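Local atomic coordinates of substrate binding periplasmic protein (Ralstonia solanacearum, PDB entry 3LOP), a protein that binds leucine in the crystal and probably serves as the periplasmic substrate-binding component of an amino-acid transport system. Residues 9-14 and 52-57; 186-191 and 210-215; 266-271 and 285-290. One frame throughout, in Å; residues are numbered along the deposited sequence.

Contact 1: 9-14 and 52-57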
loop_
_atom_site.group_PDB
_atom_site.type_symbol
_atom_site.label_atom_id
_atom_site.label_comp_id
_atom_site.label_asym_id
_atom_site.label_seq_id
_atom_site.Cartn_x
_atom_site.Cartn_y
_atom_site.Cartn_z
ATOM N N ILE A 9 -8.735 10.817 10.502
ATOM C CA ILE A 9 -8.749 9.508 11.153
ATOM C C ILE A 9 -8.121 8.389 10.332
ATOM O O ILE A 9 -7.966 8.494 9.117
ATOM C CB ILE A 9 -10.187 9.080 11.534
ATOM C CG1 ILE A 9 -11.066 8.995 10.286
ATOM C CG2 ILE A 9 -10.776 10.067 12.538
ATOM C CD1 ILE A 9 -12.433 8.382 10.551
ATOM N N GLN A 10 -7.753 7.319 11.028
ATOM C CA GLN A 10 -7.159 6.141 10.412
ATOM C C GLN A 10 -7.644 4.897 11.138
ATOM O O GLN A 10 -7.724 4.882 12.364
ATOM C CB GLN A 10 -5.630 6.142 10.525
ATOM C CG GLN A 10 -4.862 7.022 9.567
ATOM C CD GLN A 10 -3.370 6.750 9.660
ATOM O OE1 GLN A 10 -2.807 6.714 10.754
ATOM N NE2 GLN A 10 -2.725 6.552 8.517
ATOM N N SER A 11 -7.982 3.864 10.375
ATOM C CA SER A 11 -8.363 2.583 10.952
ATOM C C SER A 11 -7.407 1.647 10.245
ATOM O O SER A 11 -7.392 1.585 9.019
ATOM C CB SER A 11 -9.804 2.188 10.617
ATOM O OG SER A 11 -10.108 0.928 11.212
ATOM N N LEU A 12 -6.581 0.947 11.008
ATOM C CA LEU A 12 -5.631 0.034 10.405
ATOM C C LEU A 12 -5.140 -0.983 11.421
ATOM O O LEU A 12 -5.417 -0.866 12.618
ATOM C CB LEU A 12 -4.462 0.816 9.782
ATOM C CG LEU A 12 -4.060 2.153 10.404
ATOM C CD1 LEU A 12 -3.559 1.927 11.819
ATOM C CD2 LEU A 12 -2.990 2.827 9.552
ATOM N N PRO A 13 -4.417 -2.008 10.953
ATOM C CA PRO A 13 -3.894 -3.060 11.829
ATOM C C PRO A 13 -2.692 -2.633 12.656
ATOM O O PRO A 13 -1.600 -2.450 12.121
ATOM C CB PRO A 13 -3.534 -4.182 10.852
ATOM C CG PRO A 13 -4.342 -3.869 9.616
ATOM C CD PRO A 13 -4.249 -2.382 9.540
ATOM N N LEU A 14 -2.895 -2.484 13.961
ATOM C CA LEU A 14 -1.808 -2.105 14.853
ATOM C C LEU A 14 -1.358 -3.327 15.654
ATOM O O LEU A 14 -0.349 -3.291 16.354
ATOM C CB LEU A 14 -2.242 -0.955 15.767
ATOM C CG LEU A 14 -2.514 0.353 15.007
ATOM C CD1 LEU A 14 -3.051 1.406 15.960
ATOM C CD2 LEU A 14 -1.232 0.841 14.345
ATOM N N ARG A 52 -7.061 4.058 15.071
ATOM C CA ARG A 52 -7.672 2.978 15.832
ATOM C C ARG A 52 -7.340 1.646 15.188
ATOM O O ARG A 52 -7.408 1.483 13.968
ATOM C CB ARG A 52 -9.191 3.150 15.935
ATOM C CG ARG A 52 -9.836 2.218 16.965
ATOM C CD ARG A 52 -11.234 2.683 17.333
ATOM N NE ARG A 52 -11.190 4.001 17.957
ATOM C CZ ARG A 52 -12.254 4.764 18.170
ATOM N NH1 ARG A 52 -13.457 4.340 17.814
ATOM N NH2 ARG A 52 -12.111 5.966 18.712
ATOM N N ASP A 53 -6.965 0.700 16.036
ATOM C CA ASP A 53 -6.594 -0.641 15.617
ATOM C C ASP A 53 -7.823 -1.433 15.177
ATOM O O ASP A 53 -8.815 -1.486 15.901
ATOM C CB ASP A 53 -5.911 -1.326 16.810
ATOM C CG ASP A 53 -5.345 -2.697 16.484
ATOM O OD1 ASP A 53 -5.335 -3.112 15.306
ATOM O OD2 ASP A 53 -4.888 -3.362 17.437
ATOM N N ASP A 54 -7.777 -2.018 13.981
ATOM C CA ASP A 54 -8.887 -2.848 13.530
ATOM C C ASP A 54 -8.450 -4.303 13.377
ATOM O O ASP A 54 -9.263 -5.162 13.045
ATOM C CB ASP A 54 -9.518 -2.337 12.216
ATOM C CG ASP A 54 -8.526 -2.200 11.073
ATOM O OD1 ASP A 54 -7.474 -2.872 11.072
ATOM O OD2 ASP A 54 -8.834 -1.419 10.145
ATOM N N GLU A 55 -7.169 -4.574 13.640
ATOM C CA GLU A 55 -6.622 -5.933 13.548
ATOM C C GLU A 55 -6.875 -6.527 12.163
ATOM O O GLU A 55 -6.815 -7.741 11.974
ATOM C CB GLU A 55 -7.270 -6.825 14.618
ATOM C CG GLU A 55 -7.102 -6.322 16.050
ATOM C CD GLU A 55 -7.864 -7.158 17.069
ATOM O OE1 GLU A 55 -7.583 -8.371 17.178
ATOM O OE2 GLU A 55 -8.744 -6.603 17.763
ATOM N N GLN A 56 -7.121 -5.645 11.198
ATOM C CA GLN A 56 -7.452 -5.998 9.818
ATOM C C GLN A 56 -8.726 -6.839 9.741
ATOM O O GLN A 56 -8.972 -7.525 8.751
ATOM C CB GLN A 56 -6.312 -6.724 9.088
ATOM C CG GLN A 56 -6.459 -6.542 7.566
ATOM C CD GLN A 56 -5.594 -7.459 6.726
ATOM O OE1 GLN A 56 -5.470 -8.655 7.003
ATOM N NE2 GLN A 56 -5.018 -6.909 5.669
ATOM N N LYS A 57 -9.530 -6.787 10.797
ATOM C CA LYS A 57 -10.796 -7.509 10.810
ATOM C C LYS A 57 -11.784 -6.628 10.057
ATOM O O LYS A 57 -12.007 -5.477 10.420
ATOM C CB LYS A 57 -11.265 -7.743 12.244
ATOM C CG LYS A 57 -10.376 -8.703 13.014
ATOM C CD LYS A 57 -10.855 -8.895 14.440
ATOM C CE LYS A 57 -9.985 -9.909 15.168
ATOM N NZ LYS A 57 -10.460 -10.160 16.551
#

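Contact 2: 186-191 and 210-215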
loop_
_atom_site.group_PDB
_atom_site.type_symbol
_atom_site.label_atom_id
_atom_site.label_comp_id
_atom_site.label_asym_id
_atom_site.label_seq_id
_atom_site.Cartn_x
_atom_site.Cartn_y
_atom_site.Cartn_z
ATOM N N GLY A 186 2.276 -22.948 5.112
ATOM C CA GLY A 186 2.862 -24.272 4.971
ATOM C C GLY A 186 2.350 -25.063 3.776
ATOM O O GLY A 186 3.138 -25.493 2.931
ATOM N N PRO A 187 1.032 -25.280 3.683
ATOM C CA PRO A 187 0.452 -26.030 2.566
ATOM C C PRO A 187 0.794 -25.407 1.214
ATOM O O PRO A 187 1.016 -26.112 0.230
ATOM C CB PRO A 187 -1.042 -25.989 2.869
ATOM C CG PRO A 187 -1.071 -25.972 4.368
ATOM C CD PRO A 187 0.007 -24.969 4.694
ATOM N N ALA A 188 0.843 -24.078 1.172
ATOM C CA ALA A 188 1.161 -23.378 -0.066
ATOM C C ALA A 188 2.607 -23.638 -0.473
ATOM O O ALA A 188 2.911 -23.801 -1.657
ATOM C CB ALA A 188 0.925 -21.885 0.104
ATOM N N VAL A 189 3.500 -23.661 0.511
ATOM C CA VAL A 189 4.906 -23.922 0.242
ATOM C C VAL A 189 5.061 -25.335 -0.314
ATOM O O VAL A 189 5.798 -25.552 -1.275
ATOM C CB VAL A 189 5.763 -23.779 1.519
ATOM C CG1 VAL A 189 7.204 -24.189 1.224
ATOM C CG2 VAL A 189 5.711 -22.338 2.024
ATOM N N ASP A 190 4.359 -26.295 0.284
ATOM C CA ASP A 190 4.444 -27.674 -0.187
ATOM C C ASP A 190 4.024 -27.761 -1.650
ATOM O O ASP A 190 4.711 -28.369 -2.471
ATOM C CB ASP A 190 3.536 -28.604 0.629
ATOM C CG ASP A 190 3.929 -28.688 2.092
ATOM O OD1 ASP A 190 5.131 -28.574 2.404
ATOM O OD2 ASP A 190 3.026 -28.892 2.934
ATOM N N LYS A 191 2.893 -27.143 -1.969
ATOM C CA LYS A 191 2.355 -27.170 -3.322
ATOM C C LYS A 191 3.225 -26.486 -4.373
ATOM O O LYS A 191 3.444 -27.035 -5.452
ATOM C CB LYS A 191 0.955 -26.549 -3.339
ATOM C CG LYS A 191 0.221 -26.729 -4.654
ATOM C CD LYS A 191 -1.216 -26.242 -4.564
ATOM C CE LYS A 191 -1.964 -26.511 -5.859
ATOM N NZ LYS A 191 -3.362 -25.997 -5.820
ATOM N N ALA A 210 6.677 -13.181 3.663
ATOM C CA ALA A 210 7.977 -13.426 4.280
ATOM C C ALA A 210 8.148 -14.886 4.681
ATOM O O ALA A 210 9.189 -15.492 4.417
ATOM C CB ALA A 210 8.153 -12.526 5.496
ATOM N N GLN A 211 7.128 -15.456 5.317
ATOM C CA GLN A 211 7.196 -16.849 5.733
ATOM C C GLN A 211 7.279 -17.770 4.523
ATOM O O GLN A 211 8.030 -18.747 4.529
ATOM C CB GLN A 211 5.987 -17.208 6.595
ATOM C CG GLN A 211 6.042 -16.584 7.977
ATOM C CD GLN A 211 7.197 -17.118 8.805
ATOM O OE1 GLN A 211 7.551 -16.549 9.837
ATOM N NE2 GLN A 211 7.785 -18.226 8.359
ATOM N N PHE A 212 6.518 -17.460 3.478
ATOM C CA PHE A 212 6.561 -18.287 2.281
ATOM C C PHE A 212 7.958 -18.247 1.663
ATOM O O PHE A 212 8.540 -19.284 1.350
ATOM C CB PHE A 212 5.547 -17.807 1.237
ATOM C CG PHE A 212 5.606 -18.587 -0.043
ATOM C CD1 PHE A 212 4.857 -19.749 -0.202
ATOM C CD2 PHE A 212 6.474 -18.205 -1.063
ATOM C CE1 PHE A 212 4.981 -20.523 -1.358
ATOM C CE2 PHE A 212 6.605 -18.970 -2.218
ATOM C CZ PHE A 212 5.856 -20.133 -2.366
ATOM N N VAL A 213 8.497 -17.046 1.487
ATOM C CA VAL A 213 9.821 -16.899 0.893
ATOM C C VAL A 213 10.909 -17.619 1.687
ATOM O O VAL A 213 11.714 -18.351 1.111
ATOM C CB VAL A 213 10.197 -15.407 0.731
ATOM C CG1 VAL A 213 11.633 -15.272 0.250
ATOM C CG2 VAL A 213 9.259 -14.752 -0.271
ATOM N N ARG A 214 10.932 -17.426 3.003
ATOM C CA ARG A 214 11.944 -18.080 3.827
ATOM C C ARG A 214 11.874 -19.599 3.710
ATOM O O ARG A 214 12.887 -20.260 3.479
ATOM C CB ARG A 214 11.790 -17.681 5.301
ATOM C CG ARG A 214 12.784 -18.389 6.227
ATOM C CD ARG A 214 12.569 -18.038 7.699
ATOM N NE ARG A 214 13.108 -16.731 8.068
ATOM C CZ ARG A 214 14.404 -16.436 8.128
ATOM N NH1 ARG A 214 15.316 -17.355 7.840
ATOM N NH2 ARG A 214 14.792 -15.221 8.492
ATOM N N GLN A 215 10.675 -20.145 3.871
ATOM C CA GLN A 215 10.467 -21.590 3.803
ATOM C C GLN A 215 10.692 -22.173 2.415
ATOM O O GLN A 215 11.299 -23.233 2.271
ATOM C CB GLN A 215 9.055 -21.930 4.283
ATOM C CG GLN A 215 8.833 -21.669 5.768
ATOM C CD GLN A 215 7.373 -21.756 6.168
ATOM O OE1 GLN A 215 6.663 -22.680 5.774
ATOM N NE2 GLN A 215 6.920 -20.796 6.970
#

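Contact 3: 266-271 and 285-290. With LEU (leucine), chain B.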
loop_
_atom_site.group_PDB
_atom_site.type_symbol
_atom_site.label_atom_id
_atom_site.label_comp_id
_atom_site.label_asym_id
_atom_site.label_seq_id
_atom_site.Cartn_x
_atom_site.Cartn_y
_atom_site.Cartn_z
ATOM N N ARG A 266 14.067 12.837 1.344
ATOM C CA ARG A 266 14.800 13.837 2.101
ATOM C C ARG A 266 13.870 14.530 3.092
ATOM O O ARG A 266 14.252 14.758 4.239
ATOM C CB ARG A 266 15.469 14.862 1.174
ATOM C CG ARG A 266 16.779 14.336 0.599
ATOM C CD ARG A 266 17.634 15.408 -0.058
ATOM N NE ARG A 266 17.155 15.798 -1.379
ATOM C CZ ARG A 266 16.458 16.902 -1.630
ATOM N NH1 ARG A 266 16.151 17.734 -0.645
ATOM N NH2 ARG A 266 16.086 17.180 -2.872
ATOM N N GLU A 267 12.648 14.848 2.669
ATOM C CA GLU A 267 11.718 15.501 3.586
ATOM C C GLU A 267 11.345 14.565 4.735
ATOM O O GLU A 267 11.203 14.996 5.881
ATOM C CB GLU A 267 10.445 15.969 2.863
ATOM C CG GLU A 267 9.600 16.885 3.760
ATOM C CD GLU A 267 8.261 17.288 3.173
ATOM O OE1 GLU A 267 7.935 16.868 2.043
ATOM O OE2 GLU A 267 7.528 18.034 3.859
ATOM N N PHE A 268 11.194 13.279 4.428
ATOM C CA PHE A 268 10.856 12.293 5.445
ATOM C C PHE A 268 11.956 12.260 6.506
ATOM O O PHE A 268 11.672 12.300 7.700
ATOM C CB PHE A 268 10.695 10.907 4.799
ATOM C CG PHE A 268 10.225 9.834 5.749
ATOM C CD1 PHE A 268 11.089 9.285 6.696
ATOM C CD2 PHE A 268 8.918 9.359 5.683
ATOM C CE1 PHE A 268 10.655 8.275 7.561
ATOM C CE2 PHE A 268 8.475 8.353 6.541
ATOM C CZ PHE A 268 9.347 7.810 7.482
ATOM N N ASN A 269 13.209 12.204 6.066
ATOM C CA ASN A 269 14.325 12.168 7.004
ATOM C C ASN A 269 14.466 13.464 7.790
ATOM O O ASN A 269 14.809 13.437 8.972
ATOM C CB ASN A 269 15.633 11.841 6.276
ATOM C CG ASN A 269 15.726 10.381 5.895
ATOM O OD1 ASN A 269 15.215 9.515 6.608
ATOM N ND2 ASN A 269 16.387 10.094 4.784
ATOM N N ARG A 270 14.205 14.598 7.144
ATOM C CA ARG A 270 14.288 15.875 7.844
ATOM C C ARG A 270 13.165 15.945 8.877
ATOM O O ARG A 270 13.364 16.418 9.995
ATOM C CB ARG A 270 14.176 17.056 6.868
ATOM C CG ARG A 270 15.393 17.280 5.959
ATOM C CD ARG A 270 16.698 17.345 6.750
ATOM N NE ARG A 270 17.326 16.030 6.867
ATOM C CZ ARG A 270 17.963 15.588 7.948
ATOM N NH1 ARG A 270 18.062 16.348 9.027
ATOM N NH2 ARG A 270 18.512 14.379 7.946
ATOM N N ALA A 271 11.985 15.462 8.501
ATOM C CA ALA A 271 10.841 15.465 9.406
ATOM C C ALA A 271 11.111 14.586 10.625
ATOM O O ALA A 271 10.837 14.979 11.760
ATOM C CB ALA A 271 9.590 14.978 8.670
ATOM N N ARG A 285 6.239 1.435 3.299
ATOM C CA ARG A 285 4.902 1.713 3.811
ATOM C C ARG A 285 4.844 3.000 4.635
ATOM O O ARG A 285 3.816 3.672 4.655
ATOM C CB ARG A 285 4.365 0.526 4.626
ATOM C CG ARG A 285 4.362 -0.824 3.884
ATOM C CD ARG A 285 3.985 -0.715 2.401
ATOM N NE ARG A 285 2.594 -0.332 2.146
ATOM C CZ ARG A 285 1.551 -1.160 2.194
ATOM N NH1 ARG A 285 1.713 -2.444 2.499
ATOM N NH2 ARG A 285 0.337 -0.705 1.900
ATOM N N ALA A 286 5.937 3.361 5.303
ATOM C CA ALA A 286 5.937 4.596 6.081
ATOM C C ALA A 286 5.905 5.773 5.107
ATOM O O ALA A 286 5.256 6.792 5.358
ATOM C CB ALA A 286 7.179 4.669 6.967
ATOM N N VAL A 287 6.612 5.632 3.990
ATOM C CA VAL A 287 6.620 6.682 2.979
ATOM C C VAL A 287 5.220 6.813 2.384
ATOM O O VAL A 287 4.765 7.921 2.102
ATOM C CB VAL A 287 7.653 6.378 1.871
ATOM C CG1 VAL A 287 7.448 7.305 0.671
ATOM C CG2 VAL A 287 9.058 6.566 2.432
ATOM N N GLU A 288 4.535 5.684 2.209
ATOM C CA GLU A 288 3.180 5.691 1.667
ATOM C C GLU A 288 2.261 6.501 2.589
ATOM O O GLU A 288 1.433 7.279 2.126
ATOM C CB GLU A 288 2.654 4.256 1.531
ATOM C CG GLU A 288 1.343 4.148 0.763
ATOM C CD GLU A 288 0.871 2.711 0.595
ATOM O OE1 GLU A 288 1.715 1.790 0.663
ATOM O OE2 GLU A 288 -0.341 2.505 0.380
ATOM N N GLY A 289 2.420 6.321 3.898
ATOM C CA GLY A 289 1.600 7.056 4.847
ATOM C C GLY A 289 1.930 8.540 4.843
ATOM O O GLY A 289 1.040 9.389 4.945
ATOM N N PHE A 290 3.221 8.841 4.745
ATOM C CA PHE A 290 3.731 10.212 4.707
ATOM C C PHE A 290 3.142 10.924 3.481
ATOM O O PHE A 290 2.620 12.041 3.579
ATOM C CB PHE A 290 5.263 10.150 4.608
ATOM C CG PHE A 290 5.968 11.464 4.833
ATOM C CD1 PHE A 290 6.257 11.906 6.122
ATOM C CD2 PHE A 290 6.399 12.224 3.755
ATOM C CE1 PHE A 290 6.976 13.091 6.328
ATOM C CE2 PHE A 290 7.116 13.410 3.949
ATOM C CZ PHE A 290 7.405 13.841 5.237
HETATM N N LEU B . -3.726 -3.372 1.930
HETATM C CA LEU B . -3.047 -4.673 2.181
HETATM C C LEU B . -1.586 -4.442 2.514
HETATM O O LEU B . -0.988 -5.347 3.128
HETATM C CB LEU B . -3.156 -5.544 0.942
HETATM C CG LEU B . -4.618 -5.497 0.511
HETATM C CD1 LEU B . -4.725 -5.446 -0.947
HETATM C CD2 LEU B . -5.345 -6.658 1.061
HETATM O OXT LEU B . -1.064 -3.363 2.151
#

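Contact 1: 9-14 and 52-57
Ser11 pairs with Arg52 and Leu12 with Asp53 where strands 6-12 and 47-53 run parallel. Arg52 N donates to Gln10 O at 2.9 Å. Arg52 O then accepts from Leu12 N at 3.1 Å. The ladder closes with Asp54 N bound to Leu12 O at 3.0 Å.

Beyond the strands two aspartates take over. Asp53 has its CG anti to the backbone N (chi1 -174°), which swings the carboxylate beside the start of the other loop. Its OD1 accepts from Leu14 N at 2.9 Å and from Glu55 N, which come from opposite faces of the carboxylate. The second bond forms an Asx turn. The other oxygen, OD2, is hydrogen-bonded to Ser15 OG. Leu14 CB lies 3.6 Å from Asp53 CG, and the two side chains run alongside in opposite senses. Asp54 lies alongside Pro13. Its OD2 takes the hydroxyl of Ser11 OG at 2.9 Å, on the anti side and out of the carboxylate plane. Asn64 ND2 of helix 58-71 also hydrogen-bonds to Ser11 OG, which ties the pair to that helix. Pro13 CG rests on Gln56 CB at 3.5 Å.

This is the first beta-alpha-beta unit of the fold, with helix 19-38 as its crossover. Past the ladder, Asp53 binds the Leu14 backbone N-H and Asp54 the Ser11 hydroxyl, which ties the two strand ends together beside the leucine site.

Contact 2: 186-191 and 210-215
Val189 meets Phe212 at the closest point of two helices. Its CG2 methyl lies 3.5 Å from Phe212 CD1 and approaches the ring obliquely. The two side chains point opposite ways as they pass. The same methyl also touches Gln215, with CB of that residue 4.1 Å from Val189 CG2. These two side chains lie roughly perpendicular. Ala188 adds a looser apolar contact, its CB 4.5 Å from Phe212 CD1. The carbonyl of Ala188 faces the ring edge, with O 3.9 Å from Phe212 CE1. No hydrogen bond joins the two segments, and the contact rests on van der Waals touch.

The torsions explain the fit. Val189 holds CG1 anti to its backbone N (chi1 175°), which leaves CG2 on the side facing the other helix. Phe212 likewise keeps its CG opposite the backbone N (chi1 177°), and the ring reaches toward Val189 and Ala188. The helix axes approach to 9.7 Å and cross at -41°. Their nearest CA atoms, those of Val189 and Phe212, are 6.2 Å apart.

Further contacts surround this pair. Tyr216, one turn on, has its ring nearly parallel to that of Phe212. Asp190 forms a salt bridge with Arg219, just past the end of helix 206-218. Helices 186-194 and 206-218 are joined through strand 199-203 and pack on the parallel sheet of the second lobe. Phe212 reaches Leu147 of strand 144-149 and Ile200 and Leu202 of strand 199-203, while Ala188 also rests on Leu147.

Contact 3: 266-271 and 285-290
Phe268 of helix 263-275 turns its ring to Phe290, Ala286 and Val287 of helix 284-303. The bond from CA to CB already heads toward that helix. CG stands opposite the backbone N (chi1 -175°), which carries the ring onward in the same direction. CD2 is the first ring atom to touch, 3.7 Å from Phe290 CD1 and over a face of that ring. Val287 CG2 is a looser neighbour of the same CD2. Next round the ring, CE2 lies 3.8 Å from Ala286 O, which sits at the ring edge near its plane. At the tip, CZ meets Ala286 CB at 3.9 Å.

The two phenyl rings are oblique, with planes at 52° and centroids 5.2 Å apart. Phe290 also lies under the backbone of its partner. Phe268 CA sits over the Phe290 face in a CH-pi contact, 4.2 Å from the ring centroid. Ala271 CB borders the edge of the same ring. The helices cross at 90° in the lobe that holds strand 6-12 of this two-lobed periplasmic binding fold. Helix 19-38 joins them: Leu31 touches Phe268, and the ring of Tyr32 meets that of Phe290 edge-to-face.

Glu267 crosses Phe290 at a slant, CG 4.0 Å from Phe290 CZ, its carboxylate almost perpendicular to the ring. Its OE1 forms a salt bridge with Lys294, and OE2 accepts from Trp35.

On the other side of helix 284-303, Arg285 binds the leucine carboxylate. Its NH1 and NH2 both donate to OXT of the ligand, and NH1 is 2.9 Å from LEU OXT. The bent Arg285 chain is braced from one turn on, where Glu288 OE1 accepts from Arg285 NE at 2.7 Å in a salt bridge.

How the contacts relate
All three contacts are largely buried, but they lie in different parts of the fold. Contact 1 joins two strands of the five-stranded sheet, while contact 2 joins two helices beside the four-stranded sheet of the other lobe. Contact 3 lies about 20 Å from contact 1, centre to centre, and both touch helix 19-38. Contact 2 lies farther out, about 22 Å from the centre of the chain, against about 14 Å for the others. At the strand ends, contact 1 is polar. The helix pairs of contacts 2 and 3 have no hydrogen bonds between their segments and rely on phenylalanine rings. Contact 3 alone includes a leucine-pocket residue, Arg285, which does not touch 266-271.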